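Local coordinates for Bak protein (Grouper iridovirus, PDB 5VMN) that inhibits apoptosis as a viral member of the Bcl-2 family, exclusively sequestering the pro-apoptotic protein Bim, at residues L14-R19 against L80-S85; T24-S29 against T119-D124; L32-S37 against R70-L75. One frame throughout, in Å; residues are numbered along the deposited sequence.

Contact 1. Residues L14-R19 against L80-S85. With NO3 (nitrate ion), chain I; EDO (1,2-ethanediol), chain L.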
loop_
_atom_site.group_PDB
_atom_site.type_symbol
_atom_site.label_atom_id
_atom_site.label_comp_id
_atom_site.label_asym_id
_atom_site.label_seq_id
_atom_site.Cartn_x
_atom_site.Cartn_y
_atom_site.Cartn_z
ATOM N N LEU A 14 0.969 -8.423 4.100
ATOM C CA LEU A 14 -0.027 -8.016 3.121
ATOM C C LEU A 14 0.348 -8.501 1.735
ATOM O O LEU A 14 -0.485 -9.058 1.016
ATOM C CB LEU A 14 -0.165 -6.500 3.122
ATOM C CG LEU A 14 -1.173 -5.881 2.127
ATOM C CD1 LEU A 14 -2.571 -6.101 2.538
ATOM C CD2 LEU A 14 -0.931 -4.392 2.002
ATOM N N LEU A 15 1.574 -8.232 1.316
ATOM C CA LEU A 15 1.949 -8.544 -0.059
ATOM C C LEU A 15 2.224 -10.028 -0.277
ATOM O O LEU A 15 2.171 -10.502 -1.420
ATOM C CB LEU A 15 3.170 -7.704 -0.455
ATOM C CG LEU A 15 2.887 -6.195 -0.366
ATOM C CD1 LEU A 15 4.090 -5.393 -0.782
ATOM C CD2 LEU A 15 1.689 -5.758 -1.197
ATOM N N ARG A 16 2.508 -10.771 0.774
ATOM C CA ARG A 16 2.693 -12.209 0.642
ATOM C C ARG A 16 1.357 -12.934 0.670
ATOM O O ARG A 16 1.261 -14.049 0.158
ATOM C CB ARG A 16 3.626 -12.726 1.732
ATOM C CG ARG A 16 5.087 -12.338 1.477
ATOM C CD ARG A 16 6.071 -12.728 2.598
ATOM N NE ARG A 16 7.455 -12.593 2.126
ATOM C CZ ARG A 16 8.127 -11.444 2.032
ATOM N NH1 ARG A 16 9.377 -11.439 1.574
ATOM N NH2 ARG A 16 7.555 -10.295 2.378
ATOM N N GLY A 17 0.324 -12.310 1.235
ATOM C CA GLY A 17 -1.033 -12.815 1.115
ATOM C C GLY A 17 -1.249 -14.153 1.781
ATOM O O GLY A 17 -2.150 -14.901 1.387
ATOM N N GLU A 18 -0.439 -14.483 2.774
ATOM C CA GLU A 18 -0.600 -15.765 3.440
ATOM C C GLU A 18 -1.127 -15.517 4.845
ATOM O O GLU A 18 -2.292 -15.128 4.998
ATOM C CB GLU A 18 0.715 -16.546 3.411
ATOM C CG GLU A 18 1.029 -17.027 1.998
ATOM C CD GLU A 18 2.433 -17.574 1.831
ATOM O OE1 GLU A 18 3.118 -17.808 2.849
ATOM O OE2 GLU A 18 2.852 -17.767 0.669
ATOM N N ARG A 19 -0.308 -15.719 5.873
ATOM C CA ARG A 19 -0.739 -15.375 7.221
ATOM C C ARG A 19 -0.835 -13.859 7.352
ATOM O O ARG A 19 0.079 -13.137 6.947
ATOM C CB ARG A 19 0.230 -15.942 8.250
ATOM C CG ARG A 19 0.467 -17.453 8.117
ATOM C CD ARG A 19 -0.814 -18.271 8.295
ATOM N NE ARG A 19 -0.561 -19.718 8.347
ATOM C CZ ARG A 19 -0.439 -20.437 9.466
ATOM N NH1 ARG A 19 -0.546 -19.863 10.660
ATOM N NH2 ARG A 19 -0.212 -21.746 9.392
ATOM N N LEU A 80 1.255 -5.900 -7.441
ATOM C CA LEU A 80 1.589 -6.400 -8.768
ATOM C C LEU A 80 3.100 -6.457 -8.960
ATOM O O LEU A 80 3.630 -7.450 -9.484
ATOM C CB LEU A 80 0.911 -5.531 -9.824
ATOM C CG LEU A 80 -0.619 -5.687 -9.859
ATOM C CD1 LEU A 80 -1.235 -4.603 -10.705
ATOM C CD2 LEU A 80 -1.002 -7.045 -10.453
ATOM N N TYR A 81 3.819 -5.428 -8.500
ATOM C CA TYR A 81 5.281 -5.500 -8.537
ATOM C C TYR A 81 5.802 -6.657 -7.698
ATOM O O TYR A 81 6.726 -7.361 -8.112
ATOM C CB TYR A 81 5.901 -4.200 -8.018
ATOM C CG TYR A 81 6.058 -3.103 -9.044
ATOM C CD1 TYR A 81 6.915 -3.251 -10.118
ATOM C CD2 TYR A 81 5.439 -1.877 -8.871
ATOM C CE1 TYR A 81 7.091 -2.219 -11.025
ATOM C CE2 TYR A 81 5.603 -0.844 -9.785
ATOM C CZ TYR A 81 6.447 -1.025 -10.840
ATOM O OH TYR A 81 6.642 -0.001 -11.725
ATOM N N PHE A 82 5.259 -6.826 -6.487
ATOM C CA PHE A 82 5.743 -7.857 -5.579
ATOM C C PHE A 82 5.517 -9.242 -6.163
ATOM O O PHE A 82 6.424 -10.090 -6.164
ATOM C CB PHE A 82 5.029 -7.678 -4.233
ATOM C CG PHE A 82 5.589 -8.491 -3.109
ATOM C CD1 PHE A 82 5.179 -9.796 -2.918
ATOM C CD2 PHE A 82 6.452 -7.918 -2.190
ATOM C CE1 PHE A 82 5.642 -10.537 -1.846
ATOM C CE2 PHE A 82 6.911 -8.653 -1.103
ATOM C CZ PHE A 82 6.512 -9.965 -0.943
ATOM N N THR A 83 4.328 -9.478 -6.713
ATOM C CA THR A 83 4.036 -10.767 -7.329
ATOM C C THR A 83 4.995 -11.058 -8.469
ATOM O O THR A 83 5.435 -12.203 -8.648
ATOM C CB THR A 83 2.588 -10.793 -7.822
ATOM O OG1 THR A 83 1.722 -10.682 -6.692
ATOM C CG2 THR A 83 2.271 -12.106 -8.510
ATOM N N LYS A 84 5.318 -10.039 -9.265
ATOM C CA LYS A 84 6.176 -10.224 -10.421
ATOM C C LYS A 84 7.652 -10.337 -10.054
ATOM O O LYS A 84 8.458 -10.713 -10.917
ATOM C CB LYS A 84 5.940 -9.061 -11.396
ATOM C CG LYS A 84 6.538 -9.224 -12.761
ATOM C CD LYS A 84 6.239 -7.999 -13.631
ATOM C CE LYS A 84 6.621 -8.235 -15.097
ATOM N NZ LYS A 84 6.373 -7.028 -15.937
ATOM N N SER A 85 8.020 -10.051 -8.812
ATOM C CA SER A 85 9.419 -10.091 -8.385
ATOM C C SER A 85 9.994 -11.497 -8.431
ATOM O O SER A 85 9.311 -12.490 -8.192
ATOM C CB SER A 85 9.561 -9.548 -6.964
ATOM O OG SER A 85 9.283 -8.163 -6.939
HETATM N N NO3 I . 3.587 -6.319 -18.019
HETATM O O1 NO3 I . 4.450 -5.392 -17.917
HETATM O O2 NO3 I . 3.271 -6.762 -19.177
HETATM O O3 NO3 I . 3.041 -6.788 -16.963
HETATM C C1 EDO L . 6.163 -2.835 -18.139
HETATM O O1 EDO L . 5.292 -3.410 -19.156
HETATM C C2 EDO L . 5.546 -2.762 -16.744
HETATM O O2 EDO L . 5.086 -4.034 -16.274
#

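Contact 2. Residues T24-S29 against T119-D124. With EDO (1,2-ethanediol), chain N.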
loop_
_atom_site.group_PDB
_atom_site.type_symbol
_atom_site.label_atom_id
_atom_site.label_comp_id
_atom_site.label_asym_id
_atom_site.label_seq_id
_atom_site.Cartn_x
_atom_site.Cartn_y
_atom_site.Cartn_z
ATOM N N THR A 24 -5.105 -6.583 8.443
ATOM C CA THR A 24 -4.327 -6.677 7.204
ATOM C C THR A 24 -5.080 -7.501 6.164
ATOM O O THR A 24 -5.095 -7.153 4.976
ATOM C CB THR A 24 -2.957 -7.266 7.519
ATOM O OG1 THR A 24 -2.282 -6.350 8.392
ATOM C CG2 THR A 24 -2.129 -7.421 6.272
ATOM N N ARG A 25 -5.751 -8.577 6.601
ATOM C CA ARG A 25 -6.528 -9.403 5.683
ATOM C C ARG A 25 -7.650 -8.607 5.039
ATOM O O ARG A 25 -7.936 -8.769 3.847
ATOM C CB ARG A 25 -7.091 -10.630 6.423
ATOM C CG ARG A 25 -7.858 -11.594 5.516
ATOM C CD ARG A 25 -8.292 -12.865 6.223
ATOM N NE ARG A 25 -7.201 -13.554 6.911
ATOM C CZ ARG A 25 -6.258 -14.275 6.312
ATOM N NH1 ARG A 25 -6.231 -14.407 4.989
ATOM N NH2 ARG A 25 -5.318 -14.860 7.046
ATOM N N GLU A 26 -8.337 -7.760 5.814
ATOM C CA GLU A 26 -9.412 -6.964 5.218
ATOM C C GLU A 26 -8.857 -5.904 4.267
ATOM O O GLU A 26 -9.442 -5.639 3.209
ATOM C CB GLU A 26 -10.276 -6.313 6.311
ATOM C CG GLU A 26 -11.548 -5.671 5.772
ATOM C CD GLU A 26 -12.468 -6.668 5.078
ATOM O OE1 GLU A 26 -13.303 -6.249 4.254
ATOM O OE2 GLU A 26 -12.352 -7.873 5.362
ATOM N N ILE A 27 -7.729 -5.294 4.604
ATOM C CA ILE A 27 -7.124 -4.353 3.666
ATOM C C ILE A 27 -6.746 -5.073 2.381
ATOM O O ILE A 27 -6.897 -4.532 1.282
ATOM C CB ILE A 27 -5.916 -3.654 4.297
ATOM C CG1 ILE A 27 -6.350 -2.819 5.503
ATOM C CG2 ILE A 27 -5.176 -2.783 3.260
ATOM C CD1 ILE A 27 -7.377 -1.731 5.229
ATOM N N HIS A 28 -6.251 -6.299 2.497
ATOM C CA HIS A 28 -5.921 -7.098 1.310
ATOM C C HIS A 28 -7.148 -7.300 0.427
ATOM O O HIS A 28 -7.100 -7.113 -0.796
ATOM C CB HIS A 28 -5.336 -8.426 1.780
ATOM C CG HIS A 28 -4.782 -9.293 0.699
ATOM N ND1 HIS A 28 -5.535 -10.250 0.054
ATOM C CD2 HIS A 28 -3.530 -9.386 0.188
ATOM C CE1 HIS A 28 -4.772 -10.887 -0.820
ATOM N NE2 HIS A 28 -3.553 -10.384 -0.756
ATOM N N SER A 29 -8.266 -7.666 1.037
ATOM C CA SER A 29 -9.509 -7.820 0.302
ATOM C C SER A 29 -9.904 -6.527 -0.411
ATOM O O SER A 29 -10.282 -6.557 -1.590
ATOM C CB SER A 29 -10.614 -8.289 1.271
ATOM O OG SER A 29 -11.875 -8.324 0.622
ATOM N N THR A 119 -10.816 2.381 9.448
ATOM C CA THR A 119 -11.862 3.036 8.676
ATOM C C THR A 119 -11.738 2.648 7.211
ATOM O O THR A 119 -12.749 2.418 6.542
ATOM C CB THR A 119 -11.800 4.552 8.876
ATOM O OG1 THR A 119 -12.236 4.855 10.196
ATOM C CG2 THR A 119 -12.701 5.296 7.897
ATOM N N CYS A 120 -10.503 2.536 6.710
ATOM C CA CYS A 120 -10.278 1.996 5.372
ATOM C C CYS A 120 -10.876 0.606 5.238
ATOM O O CYS A 120 -11.573 0.300 4.264
ATOM C CB CYS A 120 -8.792 1.946 5.075
ATOM S SG CYS A 120 -8.456 1.450 3.327
ATOM N N ALA A 121 -10.593 -0.257 6.203
ATOM C CA ALA A 121 -11.117 -1.614 6.159
ATOM C C ALA A 121 -12.632 -1.627 6.151
ATOM O O ALA A 121 -13.238 -2.588 5.672
ATOM C CB ALA A 121 -10.614 -2.415 7.355
ATOM N N SER A 122 -13.264 -0.592 6.695
ATOM C CA SER A 122 -14.693 -0.598 6.885
ATOM C C SER A 122 -15.469 0.051 5.741
ATOM O O SER A 122 -16.703 0.030 5.763
ATOM C CB SER A 122 -15.050 0.126 8.197
ATOM O OG SER A 122 -14.457 -0.531 9.323
ATOM N N LEU A 123 -14.788 0.659 4.781
ATOM C CA LEU A 123 -15.472 1.255 3.639
ATOM C C LEU A 123 -16.262 0.204 2.881
ATOM O O LEU A 123 -15.776 -0.900 2.619
ATOM C CB LEU A 123 -14.457 1.872 2.685
ATOM C CG LEU A 123 -13.502 2.903 3.237
ATOM C CD1 LEU A 123 -12.399 3.156 2.211
ATOM C CD2 LEU A 123 -14.253 4.168 3.588
ATOM N N ASP A 124 -17.477 0.563 2.499
ATOM C CA ASP A 124 -18.308 -0.288 1.655
ATOM C C ASP A 124 -17.929 0.005 0.208
ATOM O O ASP A 124 -18.373 0.997 -0.373
ATOM C CB ASP A 124 -19.783 -0.015 1.921
ATOM C CG ASP A 124 -20.697 -0.955 1.156
ATOM O OD1 ASP A 124 -21.896 -1.009 1.490
ATOM O OD2 ASP A 124 -20.215 -1.646 0.234
HETATM C C1 EDO N . -7.705 -11.822 1.881
HETATM O O1 EDO N . -8.911 -11.262 2.397
HETATM C C2 EDO N . -7.945 -11.958 0.397
HETATM O O2 EDO N . -8.299 -10.648 -0.038
HETATM O O HOH W 1 -15.004 -3.930 4.520
#

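Contact 3. Residues L32-S37 against R70-L75. With NO3 (nitrate ion), chain E.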
loop_
_atom_site.group_PDB
_atom_site.type_symbol
_atom_site.label_atom_id
_atom_site.label_comp_id
_atom_site.label_asym_id
_atom_site.label_seq_id
_atom_site.Cartn_x
_atom_site.Cartn_y
_atom_site.Cartn_z
ATOM N N LEU A 32 -7.726 -5.897 -3.465
ATOM C CA LEU A 32 -8.079 -6.678 -4.644
ATOM C C LEU A 32 -9.340 -6.146 -5.315
ATOM O O LEU A 32 -9.439 -6.165 -6.552
ATOM C CB LEU A 32 -8.233 -8.146 -4.275
ATOM C CG LEU A 32 -6.963 -8.828 -3.760
ATOM C CD1 LEU A 32 -7.246 -10.276 -3.460
ATOM C CD2 LEU A 32 -5.816 -8.677 -4.761
ATOM N N ILE A 33 -10.314 -5.669 -4.533
ATOM C CA ILE A 33 -11.519 -5.069 -5.120
ATOM C C ILE A 33 -11.133 -3.873 -5.985
ATOM O O ILE A 33 -11.615 -3.712 -7.113
ATOM C CB ILE A 33 -12.517 -4.650 -4.022
ATOM C CG1 ILE A 33 -13.200 -5.873 -3.413
ATOM C CG2 ILE A 33 -13.596 -3.722 -4.614
ATOM C CD1 ILE A 33 -14.040 -5.550 -2.151
ATOM N N VAL A 34 -10.296 -2.988 -5.438
ATOM C CA VAL A 34 -9.863 -1.795 -6.163
ATOM C C VAL A 34 -9.010 -2.176 -7.361
ATOM O O VAL A 34 -9.117 -1.570 -8.435
ATOM C CB VAL A 34 -9.126 -0.870 -5.170
ATOM C CG1 VAL A 34 -8.248 0.132 -5.839
ATOM C CG2 VAL A 34 -10.155 -0.171 -4.263
ATOM N N THR A 35 -8.155 -3.183 -7.216
ATOM C CA THR A 35 -7.374 -3.634 -8.367
ATOM C C THR A 35 -8.284 -4.018 -9.528
ATOM O O THR A 35 -7.991 -3.717 -10.701
ATOM C CB THR A 35 -6.495 -4.815 -7.964
ATOM O OG1 THR A 35 -5.542 -4.369 -6.985
ATOM C CG2 THR A 35 -5.750 -5.379 -9.157
ATOM N N LYS A 36 -9.343 -4.769 -9.241
ATOM C CA LYS A 36 -10.230 -5.194 -10.314
ATOM C C LYS A 36 -11.055 -4.026 -10.830
ATOM O O LYS A 36 -11.228 -3.878 -12.047
ATOM C CB LYS A 36 -11.157 -6.324 -9.821
ATOM C CG LYS A 36 -12.141 -6.804 -10.882
ATOM C CD LYS A 36 -13.047 -7.913 -10.361
ATOM C CE LYS A 36 -14.039 -8.394 -11.431
ATOM N NZ LYS A 36 -14.863 -9.524 -10.930
ATOM N N SER A 37 -11.592 -3.207 -9.919
ATOM C CA SER A 37 -12.549 -2.162 -10.283
ATOM C C SER A 37 -11.912 -1.109 -11.155
ATOM O O SER A 37 -12.582 -0.533 -12.024
ATOM C CB SER A 37 -13.093 -1.464 -9.035
ATOM O OG SER A 37 -13.877 -2.348 -8.288
ATOM N N ARG A 70 -7.067 6.131 -3.378
ATOM C CA ARG A 70 -5.702 6.310 -3.865
ATOM C C ARG A 70 -4.720 5.438 -3.096
ATOM O O ARG A 70 -3.782 4.880 -3.684
ATOM C CB ARG A 70 -5.304 7.774 -3.757
ATOM C CG ARG A 70 -6.062 8.670 -4.683
ATOM C CD ARG A 70 -5.462 10.037 -4.680
ATOM N NE ARG A 70 -6.263 11.003 -5.409
ATOM C CZ ARG A 70 -5.882 12.255 -5.633
ATOM N NH1 ARG A 70 -4.701 12.673 -5.208
ATOM N NH2 ARG A 70 -6.687 13.092 -6.260
ATOM N N ILE A 71 -4.916 5.293 -1.782
ATOM C CA ILE A 71 -4.042 4.425 -1.009
ATOM C C ILE A 71 -4.174 2.982 -1.495
ATOM O O ILE A 71 -3.174 2.267 -1.639
ATOM C CB ILE A 71 -4.353 4.569 0.494
ATOM C CG1 ILE A 71 -3.783 5.904 0.967
ATOM C CG2 ILE A 71 -3.798 3.401 1.277
ATOM C CD1 ILE A 71 -4.133 6.285 2.399
ATOM N N LEU A 72 -5.407 2.538 -1.769
ATOM C CA LEU A 72 -5.594 1.165 -2.198
ATOM C C LEU A 72 -5.037 0.948 -3.606
ATOM O O LEU A 72 -4.551 -0.146 -3.908
ATOM C CB LEU A 72 -7.075 0.786 -2.114
ATOM C CG LEU A 72 -7.611 0.672 -0.683
ATOM C CD1 LEU A 72 -9.148 0.609 -0.705
ATOM C CD2 LEU A 72 -7.059 -0.549 0.003
ATOM N N ILE A 73 -5.069 1.975 -4.453
ATOM C CA ILE A 73 -4.417 1.876 -5.768
ATOM C C ILE A 73 -2.918 1.713 -5.580
ATOM O O ILE A 73 -2.293 0.850 -6.198
ATOM C CB ILE A 73 -4.761 3.087 -6.634
ATOM C CG1 ILE A 73 -6.226 3.024 -7.090
ATOM C CG2 ILE A 73 -3.823 3.183 -7.837
ATOM C CD1 ILE A 73 -6.706 4.313 -7.713
ATOM N N LEU A 74 -2.312 2.490 -4.671
ATOM C CA LEU A 74 -0.876 2.342 -4.435
ATOM C C LEU A 74 -0.545 0.941 -3.942
ATOM O O LEU A 74 0.433 0.312 -4.389
ATOM C CB LEU A 74 -0.408 3.398 -3.429
ATOM C CG LEU A 74 1.040 3.226 -2.981
ATOM C CD1 LEU A 74 1.984 3.454 -4.151
ATOM C CD2 LEU A 74 1.355 4.165 -1.807
ATOM N N LEU A 75 -1.337 0.424 -3.004
ATOM C CA LEU A 75 -1.083 -0.923 -2.535
ATOM C C LEU A 75 -1.235 -1.933 -3.669
ATOM O O LEU A 75 -0.458 -2.888 -3.761
ATOM C CB LEU A 75 -2.026 -1.252 -1.369
ATOM C CG LEU A 75 -1.856 -0.406 -0.115
ATOM C CD1 LEU A 75 -2.900 -0.834 0.913
ATOM C CD2 LEU A 75 -0.490 -0.577 0.460
HETATM N N NO3 E . -14.545 0.432 -6.030
HETATM O O1 NO3 E . -13.914 1.159 -5.206
HETATM O O2 NO3 E . -14.817 0.854 -7.193
HETATM O O3 NO3 E . -14.907 -0.728 -5.693
#

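Contact 1. Residues L14-R19 against L80-S85
Phe82 is wedged against Leu15 and Arg16, and each meets a different part of the phenyl ring. The apolar component is a CH-pi contact over the ring face: Leu15 CB lies 3.6 Å from the centroid of the Phe82 ring and only 9° from the ring normal, an almost central approach. The branch Leu15 CD1 extends the cover across one side, 3.7 Å from Phe82 CD2. With CG of Phe82 anti to its backbone N (chi1 -169°), the aromatic group reaches out from its own helix to the final turn of helix 11-16, where it also passes the backbone, Phe82 CD1 lying 3.4 Å from Leu15 O. That carbonyl oxygen is hydrogen-bonded to Gln79, one helical turn before Phe82.

The cationic neighbour meets the rim instead. Arg16 NH2 is 3.5 Å from Phe82 CZ, and the guanidinium and ring planes stand 78° apart, so that the ring edge is turned toward one face of the guanidinium, near its border. Arg16 CG adds an aliphatic contact, 3.7 Å from Phe82 CZ. The charged end has its strongest polar partner in Glu88, through a salt bridge from Arg16 NH1, which probably helps to orient it.

No hydrogen bond joins the two segments. Immediately after Arg16, Gly17 breaks the helical course with a positive phi. The contact thus sets the end of helix 11-16 on the C-terminal part of helix 68-84, while Arg91 of helix 88-103 also touches Phe82 and Leu14 turns to helix 22-37.

Contact 2. Residues T24-S29 against T119-D124
Within the all-helical Bcl-2 bundle, helix 22-37 meets the last helix, 116-122, where Glu26 and Ile27 meet Ala121. The methyl group of Ala121 touches two side chains: its CB is 3.7 Å from Glu26 CG and 3.9 Å from Ile27 CD1. Such a small side chain allows close backbones, with the CA atoms of Ile27 and Ala121 5.4 Å apart.

Ile27 touches with its terminal methyl alone. CD1 reaches 3.7 Å from the backbone N of Ala121 and is 3.9 Å from Cys120 SG, so it touches both residues. Glu26 works differently. Its chain bends at CB-CG (chi2 61°), and the aliphatic CG rests 3.5 Å from Ala121 O while the carboxylate oxygen OE1 of Glu26 stays 3.9 Å from Ala121 O. A water is placed between Glu26 OE1 and Ala121 O, although its distance to the carbonyl is short enough to make that link doubtful.

Gln30, one turn after Glu26, donates to the carbonyl oxygens of Cys120 and Leu123 and so ties down the end of the helix. The arrangement is plain helix-helix packing, in which the last helix of an all-helical Bcl-2 bundle lies against helix 22-37 with Ala121 at the point of close approach.

Contact 3. Residues L32-S37 against R70-L75
A single side chain, Val34, supplies practically all that the segment 32-37 brings to this contact, setting one methyl group on Leu72 and the other mainly on Ile73. Val34 CG2 lies 3.8 Å from Leu72 CD1 and 3.9 Å from Leu72 CB, across CB and the CD1 branch of the leucine. The other methyl, CG1, packs 3.7 Å from Ile73 CG1 and comes near the backbone too, 3.9 Å from Ile73 N, while also touching Leu72 CB at 4.0 Å. In both pairs the side chains cross at about a right angle.

The first torsion of Val34 explains this placement. CG1 is anti to the backbone N (chi1 160°, some 20° from the ideal staggered value), and CG2 is placed beside that nitrogen. The CA atoms of Val34 and Leu72 are 6.5 Å apart, a spacing consistent with the short valine side chain. The side-chain contacts are apolar, and no hydrogen bond crosses between the segments; the polar Ser37 lies away from them, its OG 3.2 Å from O3 of a nitrate that is probably a crystallisation component.

Arg70 ends the Asn-Trp-Gly-Arg sequence that marks the BH1 region of Bcl-2 proteins, and its guanidinium forms a salt bridge with Asp63. Leu125, at the C-terminal end of the modelled chain, touches Val34. Other faces of helix 68-84 carry the packing on, Leu72 meeting helix 116-122, Ile73 helix 53-60, and Ile71 and Leu75 helix 88-103.

The three contacts illustrate how a small helical bundle is closed by segments far apart in sequence. Helix 68-84 serves contacts 1 and 3, whose centres are about 14 Å apart, and helix 22-37 serves contacts 2 and 3, about 11 Å apart; contacts 1 and 2 are about 17 Å apart. Along the chain, contact 3 is nested inside the loops closed by both others, while contacts 1 and 2 cross. Leu75 of contact 3 reaches both others: its CD1 is 3.8 Å from Ile27 CG2, and its CD2 is 4.1 Å from Leu14 CD2. Two shared helices thus tie the three contacts into one bundle, with helices 11-16 and 116-122 packed onto it.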